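Local coordinates for plasmin and fibronectin-binding protein A (Streptococcus pneumoniae, PDB 4MR0), which acts as a fibronectin-dependent adhesin and invasin of the bacterial surface, binding human fibronectin, plasmin, plasminogen and serum albumin, at residues Q271-K276 against Q306-T311; Q359-I364 against T382-V387; K512-V517 against I553-G558. One frame throughout, in Å; residues are numbered along the deposited sequence.

Interaction 1 of 3, residues Q271-K276 against Q306-T311. With MN (manganese (II) ion), chain G.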
loop_
_atom_site.group_PDB
_atom_site.type_symbol
_atom_site.label_atom_id
_atom_site.label_comp_id
_atom_site.label_asym_id
_atom_site.label_seq_id
_atom_site.Cartn_x
_atom_site.Cartn_y
_atom_site.Cartn_z
ATOM N N GLN A 271 -6.144 7.459 -2.425
ATOM C CA GLN A 271 -7.110 6.370 -2.552
ATOM C C GLN A 271 -7.444 6.288 -4.033
ATOM O O GLN A 271 -7.837 7.279 -4.644
ATOM C CB GLN A 271 -8.394 6.634 -1.759
ATOM C CG GLN A 271 -8.222 6.562 -0.250
ATOM C CD GLN A 271 -9.497 6.914 0.495
ATOM O OE1 GLN A 271 -10.427 6.110 0.572
ATOM N NE2 GLN A 271 -9.549 8.124 1.043
ATOM N N ILE A 272 -7.268 5.102 -4.599
ATOM C CA ILE A 272 -7.535 4.858 -6.009
ATOM C C ILE A 272 -8.632 3.813 -6.005
ATOM O O ILE A 272 -8.387 2.654 -5.670
ATOM C CB ILE A 272 -6.269 4.299 -6.707
ATOM C CG1 ILE A 272 -5.129 5.312 -6.583
ATOM C CG2 ILE A 272 -6.559 3.996 -8.177
ATOM C CD1 ILE A 272 -3.760 4.754 -6.979
ATOM N N ALA A 273 -9.838 4.238 -6.366
ATOM C CA ALA A 273 -11.007 3.363 -6.351
ATOM C C ALA A 273 -11.729 3.339 -7.683
ATOM O O ALA A 273 -12.102 4.385 -8.212
ATOM C CB ALA A 273 -11.975 3.827 -5.255
ATOM N N GLY A 274 -11.951 2.134 -8.205
ATOM C CA GLY A 274 -12.630 1.994 -9.476
ATOM C C GLY A 274 -11.975 2.825 -10.560
ATOM O O GLY A 274 -12.646 3.325 -11.465
ATOM N N SER A 275 -10.657 2.961 -10.486
ATOM C CA SER A 275 -9.928 3.756 -11.473
ATOM C C SER A 275 -8.961 2.917 -12.293
ATOM O O SER A 275 -8.356 1.973 -11.783
ATOM C CB SER A 275 -9.187 4.895 -10.775
ATOM O OG SER A 275 -10.120 5.778 -10.182
ATOM N N LYS A 276 -8.815 3.270 -13.570
ATOM C CA LYS A 276 -7.956 2.526 -14.477
ATOM C C LYS A 276 -6.777 3.337 -15.026
ATOM O O LYS A 276 -6.899 4.532 -15.311
ATOM C CB LYS A 276 -8.810 1.992 -15.630
ATOM C CG LYS A 276 -8.064 1.137 -16.648
ATOM C CD LYS A 276 -8.995 0.722 -17.784
ATOM C CE LYS A 276 -8.253 -0.106 -18.825
ATOM N NZ LYS A 276 -9.131 -0.474 -19.973
ATOM N N GLN A 306 -4.006 3.412 -0.961
ATOM C CA GLN A 306 -4.977 2.335 -0.985
ATOM C C GLN A 306 -5.484 2.173 -2.412
ATOM O O GLN A 306 -5.797 3.154 -3.087
ATOM C CB GLN A 306 -6.142 2.660 -0.037
ATOM C CG GLN A 306 -7.247 1.611 -0.006
ATOM C CD GLN A 306 -8.364 1.985 0.950
ATOM O OE1 GLN A 306 -8.749 3.149 1.040
ATOM N NE2 GLN A 306 -8.893 0.996 1.662
ATOM N N ILE A 307 -5.542 0.928 -2.867
ATOM C CA ILE A 307 -6.018 0.597 -4.201
ATOM C C ILE A 307 -7.201 -0.312 -3.908
ATOM O O ILE A 307 -7.038 -1.418 -3.390
ATOM C CB ILE A 307 -4.934 -0.153 -4.992
ATOM C CG1 ILE A 307 -3.676 0.719 -5.077
ATOM C CG2 ILE A 307 -5.449 -0.508 -6.388
ATOM C CD1 ILE A 307 -2.446 -0.032 -5.580
ATOM N N GLU A 308 -8.397 0.142 -4.255
ATOM C CA GLU A 308 -9.582 -0.621 -3.913
ATOM C C GLU A 308 -10.683 -0.540 -4.954
ATOM O O GLU A 308 -10.615 0.255 -5.891
ATOM C CB GLU A 308 -10.128 -0.048 -2.606
ATOM C CG GLU A 308 -10.647 1.388 -2.812
ATOM C CD GLU A 308 -10.805 2.179 -1.531
ATOM O OE1 GLU A 308 -11.278 1.611 -0.523
ATOM O OE2 GLU A 308 -10.470 3.385 -1.540
ATOM N N PRO A 309 -11.704 -1.400 -4.815
ATOM C CA PRO A 309 -12.822 -1.369 -5.764
ATOM C C PRO A 309 -13.670 -0.183 -5.310
ATOM O O PRO A 309 -13.487 0.318 -4.201
ATOM C CB PRO A 309 -13.508 -2.722 -5.553
ATOM C CG PRO A 309 -13.177 -3.060 -4.129
ATOM C CD PRO A 309 -11.728 -2.635 -4.011
ATOM N N LEU A 310 -14.591 0.267 -6.151
ATOM C CA LEU A 310 -15.406 1.425 -5.812
ATOM C C LEU A 310 -16.729 1.099 -5.115
ATOM O O LEU A 310 -17.709 0.704 -5.760
ATOM C CB LEU A 310 -15.656 2.246 -7.089
ATOM C CG LEU A 310 -16.328 3.617 -6.998
ATOM C CD1 LEU A 310 -15.549 4.541 -6.075
ATOM C CD2 LEU A 310 -16.402 4.217 -8.406
ATOM N N THR A 311 -16.738 1.260 -3.794
ATOM C CA THR A 311 -17.929 1.019 -2.974
ATOM C C THR A 311 -18.059 2.181 -1.996
ATOM O O THR A 311 -17.089 2.889 -1.733
ATOM C CB THR A 311 -17.825 -0.295 -2.150
ATOM O OG1 THR A 311 -16.821 -0.156 -1.137
ATOM C CG2 THR A 311 -17.473 -1.471 -3.060
HETATM MN MN MN G . -10.847 3.843 0.678
#
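A manganese ion joins two neighbouring parallel strands here, taken by Gln271 from one and by Gln306 and Glu308 from the other. Gln271 OE1 binds it at 2.3 Å and Gln306 OE1 at 2.2 Å. These two side chains run alongside each other, their amide planes 36° apart. Glu308 grips the metal with both carboxylate oxygens, unevenly: OE2 lies 2.3 Å from the manganese and OE1 2.6 Å. Its CG sits between the backbone N and the carbonyl carbon (chi1 67°), and in that position also packs on Ala273 CB. The carbonyl of Gly314 completes the site, while Gln271 NE2 is held by Tyr317.

Beneath the metal the strands pair in register through Ile272 N to Gln306 O and Glu308 N to Ile272 O, both 2.9 Å. Gly274 N then reaches Glu308 O at 3.3 Å, as the chain turns at positive phi and Leu310 CD1 comes against Ala273 CB. On the other face Ile272 and Ile307 follow one another like rungs, a stacking characteristic of parallel beta-helices. Oxygens of separate residues converge without hydrogen bonds between them, so the cation probably offsets their mutual repulsion and, in doing so, ties adjacent strands together.

Interaction 2 of 3, residues Q359-I364 against T382-V387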
loop_
_atom_site.group_PDB
_atom_site.type_symbol
_atom_site.label_atom_id
_atom_site.label_comp_id
_atom_site.label_asym_id
_atom_site.label_seq_id
_atom_site.Cartn_x
_atom_site.Cartn_y
_atom_site.Cartn_z
ATOM N N GLN A 359 -15.293 -6.198 -7.333
ATOM C CA GLN A 359 -14.436 -6.817 -8.333
ATOM C C GLN A 359 -12.990 -6.517 -7.921
ATOM O O GLN A 359 -12.633 -5.367 -7.659
ATOM C CB GLN A 359 -14.737 -6.246 -9.723
ATOM C CG GLN A 359 -14.014 -6.954 -10.876
ATOM C CD GLN A 359 -14.314 -8.451 -10.949
ATOM O OE1 GLN A 359 -15.476 -8.867 -11.018
ATOM N NE2 GLN A 359 -13.259 -9.266 -10.949
ATOM N N ASN A 360 -12.169 -7.562 -7.853
ATOM C CA ASN A 360 -10.774 -7.435 -7.446
ATOM C C ASN A 360 -9.908 -6.514 -8.306
ATOM O O ASN A 360 -9.883 -6.639 -9.531
ATOM C CB ASN A 360 -10.110 -8.823 -7.427
ATOM C CG ASN A 360 -10.563 -9.690 -6.256
ATOM O OD1 ASN A 360 -11.553 -9.399 -5.586
ATOM N ND2 ASN A 360 -9.828 -10.775 -6.013
ATOM N N PRO A 361 -9.215 -5.544 -7.677
ATOM C CA PRO A 361 -8.357 -4.668 -8.483
ATOM C C PRO A 361 -7.351 -5.606 -9.177
ATOM O O PRO A 361 -6.848 -6.543 -8.548
ATOM C CB PRO A 361 -7.692 -3.784 -7.433
ATOM C CG PRO A 361 -8.819 -3.579 -6.438
ATOM C CD PRO A 361 -9.430 -4.984 -6.328
ATOM N N SER A 362 -7.056 -5.367 -10.453
ATOM C CA SER A 362 -6.143 -6.248 -11.180
ATOM C C SER A 362 -5.033 -5.529 -11.945
ATOM O O SER A 362 -5.165 -4.356 -12.295
ATOM C CB SER A 362 -6.943 -7.145 -12.142
ATOM O OG SER A 362 -7.587 -6.380 -13.149
ATOM N N ASN A 363 -3.951 -6.262 -12.210
ATOM C CA ASN A 363 -2.764 -5.753 -12.901
ATOM C C ASN A 363 -2.209 -4.576 -12.111
ATOM O O ASN A 363 -2.132 -3.437 -12.590
ATOM C CB ASN A 363 -3.077 -5.338 -14.345
ATOM C CG ASN A 363 -1.811 -5.034 -15.149
ATOM O OD1 ASN A 363 -0.710 -5.435 -14.766
ATOM N ND2 ASN A 363 -1.967 -4.336 -16.269
ATOM N N ILE A 364 -1.833 -4.893 -10.878
ATOM C CA ILE A 364 -1.288 -3.942 -9.924
ATOM C C ILE A 364 0.215 -4.181 -9.875
ATOM O O ILE A 364 0.666 -5.269 -9.512
ATOM C CB ILE A 364 -1.878 -4.189 -8.520
ATOM C CG1 ILE A 364 -3.410 -4.250 -8.603
ATOM C CG2 ILE A 364 -1.426 -3.101 -7.557
ATOM C CD1 ILE A 364 -4.051 -2.954 -9.086
ATOM N N THR A 382 -5.777 -7.805 0.321
ATOM C CA THR A 382 -6.664 -8.951 0.175
ATOM C C THR A 382 -7.572 -8.569 -0.988
ATOM O O THR A 382 -7.996 -7.422 -1.089
ATOM C CB THR A 382 -7.539 -9.226 1.439
ATOM O OG1 THR A 382 -8.398 -10.349 1.188
ATOM C CG2 THR A 382 -8.407 -8.014 1.782
ATOM N N GLY A 383 -7.853 -9.513 -1.878
ATOM C CA GLY A 383 -8.715 -9.205 -3.002
ATOM C C GLY A 383 -8.073 -8.569 -4.228
ATOM O O GLY A 383 -8.687 -7.716 -4.866
ATOM N N PHE A 384 -6.839 -8.952 -4.552
ATOM C CA PHE A 384 -6.160 -8.435 -5.748
ATOM C C PHE A 384 -5.945 -9.612 -6.701
ATOM O O PHE A 384 -5.826 -10.753 -6.263
ATOM C CB PHE A 384 -4.774 -7.856 -5.422
ATOM C CG PHE A 384 -4.788 -6.447 -4.883
ATOM C CD1 PHE A 384 -5.985 -5.778 -4.630
ATOM C CD2 PHE A 384 -3.585 -5.802 -4.595
ATOM C CE1 PHE A 384 -5.981 -4.485 -4.096
ATOM C CE2 PHE A 384 -3.569 -4.510 -4.062
ATOM C CZ PHE A 384 -4.775 -3.852 -3.811
ATOM N N THR A 385 -5.881 -9.330 -7.995
ATOM C CA THR A 385 -5.638 -10.370 -8.987
ATOM C C THR A 385 -4.585 -9.854 -9.963
ATOM O O THR A 385 -4.689 -8.733 -10.462
ATOM C CB THR A 385 -6.922 -10.733 -9.750
ATOM O OG1 THR A 385 -7.949 -11.090 -8.811
ATOM C CG2 THR A 385 -6.667 -11.920 -10.683
ATOM N N ASP A 386 -3.565 -10.668 -10.215
ATOM C CA ASP A 386 -2.473 -10.294 -11.112
ATOM C C ASP A 386 -1.716 -9.106 -10.525
ATOM O O ASP A 386 -1.888 -7.957 -10.937
ATOM C CB ASP A 386 -3.003 -9.957 -12.513
ATOM C CG ASP A 386 -1.891 -9.590 -13.489
ATOM O OD1 ASP A 386 -0.706 -9.881 -13.193
ATOM O OD2 ASP A 386 -2.202 -9.021 -14.561
ATOM N N VAL A 387 -0.879 -9.411 -9.541
ATOM C CA VAL A 387 -0.082 -8.411 -8.854
ATOM C C VAL A 387 1.391 -8.696 -9.068
ATOM O O VAL A 387 1.808 -9.859 -9.112
ATOM C CB VAL A 387 -0.348 -8.450 -7.339
ATOM C CG1 VAL A 387 0.465 -7.378 -6.638
ATOM C CG2 VAL A 387 -1.835 -8.270 -7.070
HETATM O O HOH W 1 -8.115 -13.311 -7.251
#
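Asn360 to Ile364 and Gly383 to Val387 are equivalent corners of successive turns in the right-handed parallel beta-helix that forms this part of the longer surface adhesin. Backbone bonds carry the pairing. Thr385 N donates to Pro361 O at 3.0 Å, Asn363 N to Thr385 O and Ile364 N to Asp386 O, the last two at 3.1 Å. Both segments bend with positive phi, at Asn363 and Asp386.

Apolar contacts fill the inner side. The Phe384 ring meets Pro361, whose CG is 3.8 Å from CE1, and Ile364 CG1 approaches the same ring obliquely, 4.3 Å from CD2; Phe381 stacks on it.

On the outer side Asn363 and Asp386 lie side by side with their amide and carboxylate planes only 5° apart; in both, CG is anti to the backbone N, which aligns the two groups. Asn363 ND2 is bonded to Asn328 OD1, and a calcium ion lies about 3 Å from the Asn363 side chain. The buried amide of Asn360 crosses Thr385 at about a right angle, its ND2 bonded to Asp426 O. A water lies 2.7 Å from Thr385 OG1 and accepts a weak bond from Asn360 ND2 at 3.3 Å.

Interaction 3 of 3, residues K512-V517 against I553-G558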
loop_
_atom_site.group_PDB
_atom_site.type_symbol
_atom_site.label_atom_id
_atom_site.label_comp_id
_atom_site.label_asym_id
_atom_site.label_seq_id
_atom_site.Cartn_x
_atom_site.Cartn_y
_atom_site.Cartn_z
ATOM N N LYS A 512 -1.858 -26.986 -1.135
ATOM C CA LYS A 512 -2.272 -28.097 -1.983
ATOM C C LYS A 512 -1.952 -27.840 -3.453
ATOM O O LYS A 512 -1.418 -26.789 -3.813
ATOM C CB LYS A 512 -3.780 -28.337 -1.809
ATOM C CG LYS A 512 -4.169 -28.699 -0.372
ATOM C CD LYS A 512 -5.560 -28.196 0.029
ATOM C CE LYS A 512 -6.689 -29.102 -0.459
ATOM N NZ LYS A 512 -8.001 -28.670 0.116
ATOM N N GLY A 513 -2.279 -28.807 -4.300
ATOM C CA GLY A 513 -2.018 -28.657 -5.717
ATOM C C GLY A 513 -0.539 -28.622 -6.055
ATOM O O GLY A 513 0.297 -29.132 -5.306
ATOM N N LYS A 514 -0.215 -27.998 -7.183
ATOM C CA LYS A 514 1.163 -27.913 -7.644
ATOM C C LYS A 514 2.069 -27.005 -6.820
ATOM O O LYS A 514 1.812 -25.806 -6.657
ATOM C CB LYS A 514 1.196 -27.478 -9.112
ATOM C CG LYS A 514 2.588 -27.549 -9.721
ATOM C CD LYS A 514 2.548 -27.426 -11.229
ATOM C CE LYS A 514 3.925 -27.671 -11.816
ATOM N NZ LYS A 514 4.475 -28.990 -11.378
ATOM N N ILE A 515 3.143 -27.596 -6.310
ATOM C CA ILE A 515 4.119 -26.881 -5.505
ATOM C C ILE A 515 5.518 -27.113 -6.076
ATOM O O ILE A 515 5.886 -28.246 -6.413
ATOM C CB ILE A 515 4.073 -27.360 -4.049
ATOM C CG1 ILE A 515 2.686 -27.063 -3.461
ATOM C CG2 ILE A 515 5.175 -26.685 -3.236
ATOM C CD1 ILE A 515 2.510 -27.495 -2.018
ATOM N N THR A 516 6.286 -26.034 -6.192
ATOM C CA THR A 516 7.642 -26.102 -6.726
ATOM C C THR A 516 8.547 -25.206 -5.903
ATOM O O THR A 516 8.332 -23.999 -5.829
ATOM C CB THR A 516 7.702 -25.617 -8.191
ATOM O OG1 THR A 516 6.707 -26.291 -8.964
ATOM C CG2 THR A 516 9.074 -25.913 -8.791
ATOM N N VAL A 517 9.548 -25.805 -5.272
ATOM C CA VAL A 517 10.502 -25.065 -4.457
ATOM C C VAL A 517 11.869 -25.454 -4.996
ATOM O O VAL A 517 12.357 -26.550 -4.729
ATOM C CB VAL A 517 10.377 -25.457 -2.973
ATOM C CG1 VAL A 517 11.381 -24.676 -2.137
ATOM C CG2 VAL A 517 8.961 -25.176 -2.488
ATOM N N ILE A 553 11.593 -29.182 -3.792
ATOM C CA ILE A 553 10.315 -29.863 -3.757
ATOM C C ILE A 553 9.732 -29.727 -5.146
ATOM O O ILE A 553 9.796 -28.657 -5.748
ATOM C CB ILE A 553 9.341 -29.208 -2.767
ATOM C CG1 ILE A 553 9.938 -29.228 -1.358
ATOM C CG2 ILE A 553 7.999 -29.933 -2.810
ATOM C CD1 ILE A 553 9.122 -28.453 -0.341
ATOM N N VAL A 554 9.181 -30.815 -5.658
ATOM C CA VAL A 554 8.571 -30.794 -6.974
ATOM C C VAL A 554 7.294 -31.595 -6.875
ATOM O O VAL A 554 7.133 -32.410 -5.965
ATOM C CB VAL A 554 9.493 -31.429 -8.049
ATOM C CG1 VAL A 554 10.861 -30.768 -8.012
ATOM C CG2 VAL A 554 9.618 -32.931 -7.825
ATOM N N THR A 555 6.380 -31.353 -7.804
ATOM C CA THR A 555 5.119 -32.069 -7.826
ATOM C C THR A 555 5.126 -32.933 -9.073
ATOM O O THR A 555 5.300 -32.435 -10.183
ATOM C CB THR A 555 3.933 -31.094 -7.874
ATOM O OG1 THR A 555 3.995 -30.221 -6.740
ATOM C CG2 THR A 555 2.614 -31.851 -7.851
ATOM N N GLU A 556 4.946 -34.233 -8.879
ATOM C CA GLU A 556 4.946 -35.182 -9.984
ATOM C C GLU A 556 3.660 -36.001 -9.975
ATOM O O GLU A 556 3.419 -36.776 -9.055
ATOM C CB GLU A 556 6.159 -36.106 -9.853
ATOM C CG GLU A 556 6.265 -37.180 -10.917
ATOM C CD GLU A 556 7.327 -38.212 -10.577
ATOM O OE1 GLU A 556 7.196 -38.869 -9.520
ATOM O OE2 GLU A 556 8.290 -38.366 -11.360
ATOM N N ASN A 557 2.841 -35.820 -11.006
ATOM C CA ASN A 557 1.574 -36.533 -11.122
ATOM C C ASN A 557 0.726 -36.278 -9.874
ATOM O O ASN A 557 0.109 -37.193 -9.325
ATOM C CB ASN A 557 1.829 -38.039 -11.294
ATOM C CG ASN A 557 0.619 -38.783 -11.848
ATOM O OD1 ASN A 557 0.639 -40.011 -11.981
ATOM N ND2 ASN A 557 -0.437 -38.044 -12.182
ATOM N N GLY A 558 0.715 -35.025 -9.424
ATOM C CA GLY A 558 -0.061 -34.657 -8.254
ATOM C C GLY A 558 0.583 -34.979 -6.916
ATOM O O GLY A 558 0.068 -34.582 -5.869
HETATM O O HOH W 2 6.769 -29.219 -9.721
#
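Val517 and Ile553 lie side by side and point the same way, with CB 3.9 Å from CB and Ile553 CD1 reaching along to Val517 CG2. They form a single antiparallel bridge, a hydrogen-bonded pair: Val517 N gives to Ile553 O and Ile553 N to Val517 O, both at 2.9 Å. Toward the far end the strands diverge, their axes at 149°, and a side chain takes over from the backbone. Thr555 faces the other strand, and with OG1 anti to its carbonyl carbon (chi1 -58°) the hydroxyl donates to Ile515 O at 2.8 Å, in the carbonyl plane on a lone pair.

Lys514 crosses Thr555 at a slant, its extended chain bent at the last torsion (chi4 55°). Its NZ donates to a water at 2.8 Å; that water also accepts from Thr555 N and lies 3.0 Å from Thr516 OG1, bridging the strands where they part.

The inward isoleucines, Ile515 and Ile553, both rest on Phe532 of strand 530-535, and Tyr560 of strand 559-564 packs on Ile515 and Thr555. Strand 553-556 meets strand 515-517 at this bridge, at the C-terminal end of the beta-helix, with hairpin partner 559-564 beside it.

From the N terminus the three contacts follow in series, none enclosing or crossing another. Interaction 1 closes a loop of 29 residues between 271-276 and 306-311. Interaction 2 closes one with 17 residues between 359-364 and 382-387, so that equivalent positions such as Ser362 and Thr385 lie one turn of 23 residues apart. These two touch: Ile307 O lies 3.3 Å from Phe384 CE1, and Ile307 CD1 packs on Ile364 CG2, joining the manganese-bearing strands to the later corners through the interior of the helix. Interaction 3 lies further along, its centre about 25 Å from that of interaction 2. It closes 35 residues and joins the last parallel turns to the C-terminal antiparallel hairpin.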